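Local coordinates for protein hydrolase, alpha/beta hydrolase FOLD family (Staphylococcus aureus, PDB 2XMZ) that probably catalyses the formation of 2-succinyl-6-hydroxy-2,4-cyclohexadiene-1-carboxylate, a step of menaquinone biosynthesis, as an alpha/beta hydrolase-fold lyase, at residues Lys238-Ser241 with Ala242-His245. Numbering follows the deposited sequence.
Sequences KLIS and ATGH
T243 reaches back to I240 through its hydroxyl, donating from OG1 to I240 O over 2.9 Å and joining the two ends of a type II beta turn, I240 to T243. The donor stands well above the carbonyl plane, 52° out of it, and the C=O...OG1 angle is 121°. A chi1 of 55° places OG1 between the backbone N and carbonyl carbon of T243, from where it reaches I240 O; threonine suits the end of the turn because its CB carries a hydroxyl that can donate and a methyl that packs against the backbone.

Van der Waals contacts accompany the bond: OG1 lies 3.6 Å from I240 CB, while T243 CG2 packs 3.7 Å from S241 O. At the exposed corner, A242, third in the turn, takes the positive phi (57°) expected there, less readily adopted by alanine than by glycine, and its N is hydrogen-bonded to E216 OE2.

Beyond the turn, H245 hydrogen-bonds through ND1 to D218 and through NE2 to S91, consistent with a Ser-His-Asp triad. The turn carries the chain from edge strand 235-240, paired with strand 210-215, to the loop bearing H245 and on to helix 247-250. Beta-branched I240 suits this strand end, its buried side chain packing on I247 of that helix and on E254 and M258 of helix 252-266.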
loop_
_atom_site.group_PDB
_atom_site.type_symbol
_atom_site.label_atom_id
_atom_site.label_comp_id
_atom_site.label_asym_id
_atom_site.label_seq_id
_atom_site.Cartn_x
_atom_site.Cartn_y
_atom_site.Cartn_z
ATOM N N LYS A 238 13.815 4.624 -6.622
ATOM C CA LYS A 238 14.937 4.241 -5.783
ATOM C C LYS A 238 14.860 2.778 -5.431
ATOM O O LYS A 238 13.856 2.298 -4.880
ATOM C CB LYS A 238 15.027 5.101 -4.512
ATOM C CG LYS A 238 15.160 6.585 -4.828
ATOM C CD LYS A 238 16.371 7.215 -4.179
ATOM C CE LYS A 238 16.593 8.642 -4.698
ATOM N NZ LYS A 238 15.412 9.522 -4.430
ATOM N N LEU A 239 15.930 2.087 -5.773
ATOM C CA LEU A 239 16.132 0.688 -5.454
ATOM C C LEU A 239 16.779 0.594 -4.087
ATOM O O LEU A 239 17.810 1.213 -3.849
ATOM C CB LEU A 239 17.069 0.058 -6.483
ATOM C CG LEU A 239 16.373 -0.651 -7.633
ATOM C CD1 LEU A 239 17.306 -0.916 -8.821
ATOM C CD2 LEU A 239 15.828 -1.951 -7.074
ATOM N N ILE A 240 16.182 -0.187 -3.198
ATOM C CA ILE A 240 16.708 -0.307 -1.853
ATOM C C ILE A 240 17.489 -1.609 -1.729
ATOM O O ILE A 240 16.910 -2.699 -1.826
ATOM C CB ILE A 240 15.598 -0.174 -0.764
ATOM C CG1 ILE A 240 14.638 1.003 -1.082
ATOM C CG2 ILE A 240 16.221 -0.048 0.630
ATOM C CD1 ILE A 240 15.286 2.390 -1.099
ATOM N N SER A 241 18.803 -1.465 -1.536
ATOM C CA SER A 241 19.742 -2.579 -1.392
ATOM C C SER A 241 19.290 -3.617 -0.387
ATOM O O SER A 241 18.778 -3.281 0.666
ATOM C CB SER A 241 21.098 -2.052 -0.913
ATOM O OG SER A 241 21.643 -1.150 -1.850
ATOM N N ALA A 242 19.524 -4.881 -0.712
ATOM C CA ALA A 242 19.425 -5.977 0.255
ATOM C C ALA A 242 18.070 -6.108 0.949
ATOM O O ALA A 242 17.999 -6.622 2.063
ATOM C CB ALA A 242 20.585 -5.895 1.291
ATOM N N THR A 243 17.001 -5.644 0.296
ATOM C CA THR A 243 15.643 -5.832 0.808
ATOM C C THR A 243 14.745 -6.490 -0.224
ATOM O O THR A 243 14.980 -6.371 -1.417
ATOM C CB THR A 243 14.951 -4.503 1.259
ATOM O OG1 THR A 243 14.973 -3.557 0.184
ATOM C CG2 THR A 243 15.637 -3.914 2.478
ATOM N N GLY A 244 13.703 -7.161 0.258
ATOM C CA GLY A 244 12.668 -7.705 -0.608
ATOM C C GLY A 244 11.464 -6.796 -0.724
ATOM O O GLY A 244 11.588 -5.561 -0.837
ATOM N N HIS A 245 10.295 -7.404 -0.686
ATOM C CA HIS A 245 9.061 -6.707 -1.013
ATOM C C HIS A 245 8.692 -5.642 0.029
ATOM O O HIS A 245 8.385 -4.496 -0.324
ATOM C CB HIS A 245 7.934 -7.723 -1.151
ATOM C CG HIS A 245 6.734 -7.192 -1.859
ATOM N ND1 HIS A 245 6.745 -6.867 -3.200
ATOM C CD2 HIS A 245 5.471 -6.967 -1.425
ATOM C CE1 HIS A 245 5.544 -6.440 -3.553
ATOM N NE2 HIS A 245 4.747 -6.510 -2.503
#